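Local coordinates for clavulanic acid biosynthesis oligopeptide binding protein 2 (Streptomyces clavuligerus, PDB 2WOL) that is an oligopeptide-binding protein of the clavulanic acid biosynthetic pathway, a family 5 extracellular solute-binding protein probably involved in peptide transport, at residues A[303-308]-A[448-453]; A[333-338]-A[525-530]. All coordinates share one frame; numbering follows the deposited sequence.

Contact 1: A[303-308]-A[448-453]; sequences FLHFVA and LLVTDW
F306 and T451 face each other as a hydrogen-bonded pair on two antiparallel strands, 303-308 and 448-453. Their backbones exchange two nearly straight bonds, F306 N to T451 O (3.0 Å) and the return from T451 N to F306 O (3.1 Å). L304 with W453 and A308 with L449 repeat the pattern, giving six bonds in all, while H305-D452 and V307-V450 are the non-hydrogen-bonded pairs between them.

F306 leaves CB with CG between its own backbone N and carbonyl carbon (chi1 65°), which leans the ring toward the partner strand, beside the T451 side chain. CD2 passes the T451 carbonyl oxygen at 4.2 Å. Farther out, CE2 lies 3.7 Å from W453 CB, which comes in at the ring edge. At the tip, CZ is only 3.3 Å from T451 CG2, with CE1 and CE2 each 3.7 Å from it; this methyl rests over one face in a CH-pi contact. Threonine suits this place because its beta-branched form favours a strand and offers a methyl to the aromatic face.

On the opposite side of the sheet, in one of two H305 conformers, the ring crosses V450, with CE1 3.7 Å from V450 CG1, and D452 CB stands at its edge. Beta-branched V307 and V450 suit extended backbone, and their methyls pack on this buried face.

Helix 460-468 packs on the L304, F306 and W453 side, where W453 NE1 bonds to F463 O; helix 401-414 lies against H305, V450 and D452. Strand 523-534 flanks 303-309, and parallel strand 391-398 flanks 448-453, so the pair is interior to a mixed sheet with helices on both faces.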
loop_
_atom_site.group_PDB
_atom_site.type_symbol
_atom_site.label_atom_id
_atom_site.label_comp_id
_atom_site.label_asym_id
_atom_site.label_seq_id
_atom_site.Cartn_x
_atom_site.Cartn_y
_atom_site.Cartn_z
ATOM N N PHE A 303 -2.984 -4.218 -5.387
ATOM C CA PHE A 303 -3.967 -4.595 -4.379
ATOM C C PHE A 303 -4.601 -5.929 -4.743
ATOM O O PHE A 303 -4.737 -6.265 -5.927
ATOM C CB PHE A 303 -5.052 -3.524 -4.238
ATOM C CG PHE A 303 -4.667 -2.371 -3.349
ATOM C CD1 PHE A 303 -3.673 -1.473 -3.735
ATOM C CD2 PHE A 303 -5.315 -2.173 -2.137
ATOM C CE1 PHE A 303 -3.325 -0.402 -2.914
ATOM C CE2 PHE A 303 -4.972 -1.104 -1.311
ATOM C CZ PHE A 303 -3.973 -0.224 -1.698
ATOM N N LEU A 304 -4.969 -6.684 -3.714
ATOM C CA LEU A 304 -5.678 -7.943 -3.875
ATOM C C LEU A 304 -7.057 -7.825 -3.245
ATOM O O LEU A 304 -7.187 -7.377 -2.112
ATOM C CB LEU A 304 -4.898 -9.085 -3.214
ATOM C CG LEU A 304 -5.616 -10.436 -3.082
ATOM C CD1 LEU A 304 -5.738 -11.133 -4.423
ATOM C CD2 LEU A 304 -4.904 -11.330 -2.082
ATOM N N HIS A 305 -8.078 -8.233 -3.991
ATOM C CA HIS A 305 -9.426 -8.350 -3.473
ATOM C C HIS A 305 -9.645 -9.817 -3.125
ATOM O O HIS A 305 -9.403 -10.702 -3.950
ATOM C CB HIS A 305 -10.433 -7.883 -4.526
ATOM C CG HIS A 305 -11.810 -7.641 -3.991
ATOM N ND1 HIS A 305 -12.073 -6.722 -2.998
ATOM C CD2 HIS A 305 -13.005 -8.180 -4.331
ATOM C CE1 HIS A 305 -13.368 -6.716 -2.738
ATOM N NE2 HIS A 305 -13.955 -7.595 -3.530
ATOM N N PHE A 306 -10.088 -10.078 -1.898
ATOM C CA PHE A 306 -10.252 -11.453 -1.443
ATOM C C PHE A 306 -11.362 -11.615 -0.414
ATOM O O PHE A 306 -11.890 -10.637 0.111
ATOM C CB PHE A 306 -8.922 -12.032 -0.914
ATOM C CG PHE A 306 -8.393 -11.359 0.331
ATOM C CD1 PHE A 306 -8.633 -11.909 1.588
ATOM C CD2 PHE A 306 -7.625 -10.199 0.243
ATOM C CE1 PHE A 306 -8.131 -11.309 2.739
ATOM C CE2 PHE A 306 -7.118 -9.592 1.390
ATOM C CZ PHE A 306 -7.376 -10.147 2.642
ATOM N N VAL A 307 -11.719 -12.870 -0.158
ATOM C CA VAL A 307 -12.634 -13.222 0.917
ATOM C C VAL A 307 -11.854 -14.042 1.943
ATOM O O VAL A 307 -11.165 -15.009 1.589
ATOM C CB VAL A 307 -13.856 -14.020 0.391
ATOM C CG1 VAL A 307 -14.726 -14.518 1.548
ATOM C CG2 VAL A 307 -14.680 -13.166 -0.572
ATOM N N ALA A 308 -11.947 -13.637 3.204
ATOM C CA ALA A 308 -11.310 -14.361 4.295
ATOM C C ALA A 308 -12.333 -15.215 5.022
ATOM O O ALA A 308 -13.470 -14.794 5.212
ATOM C CB ALA A 308 -10.652 -13.385 5.262
ATOM N N LEU A 448 -17.258 -15.335 7.009
ATOM C CA LEU A 448 -16.597 -14.821 5.811
ATOM C C LEU A 448 -16.530 -13.301 5.869
ATOM O O LEU A 448 -17.422 -12.659 6.432
ATOM C CB LEU A 448 -17.338 -15.245 4.535
ATOM C CG LEU A 448 -17.754 -16.708 4.368
ATOM C CD1 LEU A 448 -19.229 -16.863 4.724
ATOM C CD2 LEU A 448 -17.507 -17.194 2.954
ATOM N N LEU A 449 -15.479 -12.739 5.276
ATOM C CA LEU A 449 -15.267 -11.289 5.239
ATOM C C LEU A 449 -14.762 -10.875 3.869
ATOM O O LEU A 449 -13.839 -11.500 3.332
ATOM C CB LEU A 449 -14.245 -10.865 6.299
ATOM C CG LEU A 449 -14.661 -10.985 7.768
ATOM C CD1 LEU A 449 -13.448 -10.891 8.683
ATOM C CD2 LEU A 449 -15.686 -9.897 8.108
ATOM N N VAL A 450 -15.359 -9.824 3.310
ATOM C CA VAL A 450 -14.896 -9.256 2.045
ATOM C C VAL A 450 -13.941 -8.112 2.336
ATOM O O VAL A 450 -14.256 -7.214 3.119
ATOM C CB VAL A 450 -16.069 -8.712 1.188
ATOM C CG1 VAL A 450 -15.551 -8.085 -0.119
ATOM C CG2 VAL A 450 -17.069 -9.811 0.885
ATOM N N THR A 451 -12.771 -8.131 1.707
ATOM C CA THR A 451 -11.850 -7.015 1.860
ATOM C C THR A 451 -10.910 -6.854 0.672
ATOM O O THR A 451 -10.917 -7.665 -0.251
ATOM C CB THR A 451 -11.069 -7.090 3.204
ATOM O OG1 THR A 451 -10.511 -5.804 3.501
ATOM C CG2 THR A 451 -9.968 -8.138 3.162
ATOM N N ASP A 452 -10.134 -5.777 0.692
ATOM C CA ASP A 452 -9.029 -5.609 -0.239
ATOM C C ASP A 452 -7.794 -5.201 0.550
ATOM O O ASP A 452 -7.912 -4.702 1.671
ATOM C CB ASP A 452 -9.370 -4.625 -1.367
ATOM C CG ASP A 452 -9.475 -3.181 -0.902
ATOM O OD1 ASP A 452 -9.799 -2.920 0.276
ATOM O OD2 ASP A 452 -9.248 -2.289 -1.746
ATOM N N TRP A 453 -6.622 -5.440 -0.027
ATOM C CA TRP A 453 -5.361 -5.265 0.678
ATOM C C TRP A 453 -4.263 -4.871 -0.295
ATOM O O TRP A 453 -4.168 -5.427 -1.388
ATOM C CB TRP A 453 -4.975 -6.568 1.386
ATOM C CG TRP A 453 -3.530 -6.643 1.792
ATOM C CD1 TRP A 453 -2.551 -7.387 1.194
ATOM C CD2 TRP A 453 -2.901 -5.950 2.879
ATOM N NE1 TRP A 453 -1.355 -7.200 1.840
ATOM C CE2 TRP A 453 -1.538 -6.327 2.879
ATOM C CE3 TRP A 453 -3.354 -5.049 3.851
ATOM C CZ2 TRP A 453 -0.624 -5.833 3.815
ATOM C CZ3 TRP A 453 -2.445 -4.568 4.788
ATOM C CH2 TRP A 453 -1.096 -4.957 4.757
#

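Contact 2: A[333-338]-A[525-530]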
loop_
_atom_site.group_PDB
_atom_site.type_symbol
_atom_site.label_atom_id
_atom_site.label_comp_id
_atom_site.label_asym_id
_atom_site.label_seq_id
_atom_site.Cartn_x
_atom_site.Cartn_y
_atom_site.Cartn_z
ATOM N N LEU A 333 -18.685 -14.341 -11.970
ATOM C CA LEU A 333 -19.705 -13.538 -11.290
ATOM C C LEU A 333 -19.074 -12.580 -10.280
ATOM O O LEU A 333 -19.479 -11.417 -10.167
ATOM C CB LEU A 333 -20.715 -14.450 -10.582
ATOM C CG LEU A 333 -21.959 -13.832 -9.935
ATOM C CD1 LEU A 333 -22.939 -13.351 -11.006
ATOM C CD2 LEU A 333 -22.633 -14.818 -8.982
ATOM N N LEU A 334 -18.077 -13.075 -9.552
ATOM C CA LEU A 334 -17.394 -12.285 -8.532
ATOM C C LEU A 334 -16.589 -11.148 -9.155
ATOM O O LEU A 334 -16.565 -10.036 -8.624
ATOM C CB LEU A 334 -16.518 -13.180 -7.648
ATOM C CG LEU A 334 -17.318 -14.045 -6.664
ATOM C CD1 LEU A 334 -16.565 -15.310 -6.287
ATOM C CD2 LEU A 334 -17.681 -13.243 -5.426
ATOM N N GLN A 335 -15.950 -11.424 -10.290
ATOM C CA GLN A 335 -15.229 -10.387 -11.023
ATOM C C GLN A 335 -16.194 -9.350 -11.596
ATOM O O GLN A 335 -15.903 -8.150 -11.581
ATOM C CB GLN A 335 -14.388 -11.001 -12.135
ATOM C CG GLN A 335 -13.594 -9.975 -12.925
ATOM C CD GLN A 335 -12.599 -10.612 -13.854
ATOM O OE1 GLN A 335 -12.915 -11.591 -14.534
ATOM N NE2 GLN A 335 -11.384 -10.065 -13.895
ATOM N N ASP A 336 -17.339 -9.813 -12.093
ATOM C CA ASP A 336 -18.366 -8.913 -12.619
ATOM C C ASP A 336 -18.875 -7.969 -11.533
ATOM O O ASP A 336 -19.142 -6.796 -11.802
ATOM C CB ASP A 336 -19.516 -9.695 -13.258
ATOM C CG ASP A 336 -19.155 -10.267 -14.626
ATOM O OD1 ASP A 336 -18.044 -9.993 -15.124
ATOM O OD2 ASP A 336 -19.988 -10.998 -15.204
ATOM N N ALA A 337 -18.981 -8.478 -10.306
ATOM C CA ALA A 337 -19.358 -7.655 -9.159
ATOM C C ALA A 337 -18.291 -6.599 -8.867
ATOM O O ALA A 337 -18.592 -5.549 -8.299
ATOM C CB ALA A 337 -19.601 -8.528 -7.934
ATOM N N ARG A 338 -17.053 -6.892 -9.266
ATOM C CA ARG A 338 -15.907 -6.008 -9.048
ATOM C C ARG A 338 -15.665 -5.041 -10.223
ATOM O O ARG A 338 -14.772 -4.191 -10.158
ATOM C CB ARG A 338 -14.648 -6.849 -8.758
ATOM C CG ARG A 338 -13.470 -6.080 -8.161
ATOM C CD ARG A 338 -13.793 -5.550 -6.771
ATOM N NE ARG A 338 -13.302 -4.187 -6.590
ATOM C CZ ARG A 338 -13.552 -3.429 -5.525
ATOM N NH1 ARG A 338 -14.284 -3.898 -4.519
ATOM N NH2 ARG A 338 -13.058 -2.198 -5.459
ATOM N N PRO A 525 -8.789 -15.904 -3.021
ATOM C CA PRO A 525 -8.377 -14.814 -3.899
ATOM C C PRO A 525 -9.423 -14.594 -4.978
ATOM O O PRO A 525 -9.944 -15.562 -5.535
ATOM C CB PRO A 525 -7.073 -15.322 -4.533
ATOM C CG PRO A 525 -6.763 -16.624 -3.899
ATOM C CD PRO A 525 -7.985 -17.121 -3.221
ATOM N N LEU A 526 -9.733 -13.333 -5.261
ATOM C CA LEU A 526 -10.693 -13.008 -6.318
ATOM C C LEU A 526 -10.002 -12.376 -7.519
ATOM O O LEU A 526 -9.878 -13.004 -8.574
ATOM C CB LEU A 526 -11.818 -12.109 -5.790
ATOM C CG LEU A 526 -12.637 -12.665 -4.617
ATOM C CD1 LEU A 526 -13.693 -11.666 -4.181
ATOM C CD2 LEU A 526 -13.283 -13.996 -4.979
ATOM N N VAL A 527 -9.551 -11.137 -7.352
ATOM C CA VAL A 527 -8.837 -10.433 -8.416
ATOM C C VAL A 527 -7.696 -9.605 -7.858
ATOM O O VAL A 527 -7.740 -9.186 -6.699
ATOM C CB VAL A 527 -9.772 -9.490 -9.245
ATOM C CG1 VAL A 527 -10.861 -10.280 -9.974
ATOM C CG2 VAL A 527 -10.383 -8.387 -8.373
ATOM N N HIS A 528 -6.674 -9.394 -8.682
ATOM C CA HIS A 528 -5.723 -8.318 -8.445
ATOM C C HIS A 528 -6.298 -7.073 -9.105
ATOM O O HIS A 528 -6.598 -7.065 -10.311
ATOM C CB HIS A 528 -4.345 -8.646 -9.009
ATOM C CG HIS A 528 -3.631 -9.728 -8.264
ATOM N ND1 HIS A 528 -3.335 -9.639 -6.920
ATOM C CD2 HIS A 528 -3.141 -10.919 -8.679
ATOM C CE1 HIS A 528 -2.702 -10.734 -6.538
ATOM N NE2 HIS A 528 -2.566 -11.523 -7.588
ATOM N N ASP A 529 -6.466 -6.030 -8.301
ATOM C CA ASP A 529 -7.144 -4.815 -8.736
ATOM C C ASP A 529 -6.378 -4.074 -9.829
ATOM O O ASP A 529 -5.143 -4.112 -9.891
ATOM C CB ASP A 529 -7.477 -3.903 -7.549
ATOM C CG ASP A 529 -8.683 -4.397 -6.756
ATOM O OD1 ASP A 529 -9.706 -4.768 -7.378
ATOM O OD2 ASP A 529 -8.610 -4.414 -5.511
ATOM N N LYS A 530 -7.142 -3.438 -10.711
ATOM C CA LYS A 530 -6.605 -2.543 -11.723
ATOM C C LYS A 530 -7.346 -1.221 -11.627
ATOM O O LYS A 530 -8.401 -1.132 -10.998
ATOM C CB LYS A 530 -6.745 -3.151 -13.119
ATOM C CG LYS A 530 -5.792 -4.318 -13.362
ATOM C CD LYS A 530 -5.999 -4.985 -14.713
ATOM C CE LYS A 530 -5.524 -4.110 -15.867
ATOM N NZ LYS A 530 -5.589 -4.839 -17.162
#
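L526 of strand segment 525-530 opens the contact by setting its branched end against L334, in the 333-338 segment that ends helix 331-337: L526 CD2 and L334 CD1 meet at 3.8 Å, with the two side chains crossing at about a right angle. Both leucines are buried, and their branched apolar ends suit a helix-strand interface.

V527 comes next, and its side chain also starts toward the helix, although neighbouring residues of a regular strand alternate. A classic beta bulge explains this, since L526 and V527 both face H305 on the adjacent strand. The two methyls of V527 divide the work. CG1 touches Q335, whose extended chain brings CG and NE2 each to 4.0 Å from that methyl, while the NE2 also makes a weak hydrogen bond to G344 O. CG2 packs on the aliphatic CG of R338 at 3.9 Å.

Farther along, D529 reaches back toward R338 in one of its two conformers. The arginine chain bends at chi2 (65°), laying its methylene part on V527 before its NE approaches D529 OD1 at 3.7 Å. This long salt bridge is tentative: OD1 sits off the guanidinium plane, so attraction between charges, not a directed bond, links them.

The chemistry thus grades from a purely apolar leucine pair, through a valine that serves two amphipathic chains, to opposite charges at a partly exposed margin. Van der Waals packing probably holds helix and strand together here, with electrostatics contributing only loosely.

How the contacts relate
The segments alternate along the chain: 303-308, 333-338, 448-453, then 525-530. The contact centres lie about 10 Å apart, and both contacts include strands of one mixed sheet, where strand 303-309 runs between 448-453 and 523-534. Backbone pairing joins the two contacts, with H305 N 2.9 Å from V527 O and F303 O equally close to D529 N, both probable hydrogen bonds. Contact 1 is thus a strand pairing within the sheet, and contact 2 the seating of helix 331-337 on it. Helix 401-414 touches both, and H305 packs against R338. Chain parts far apart in sequence are thereby woven into one alpha/beta unit, consistent with a lobe of a two-lobed solute-binding protein.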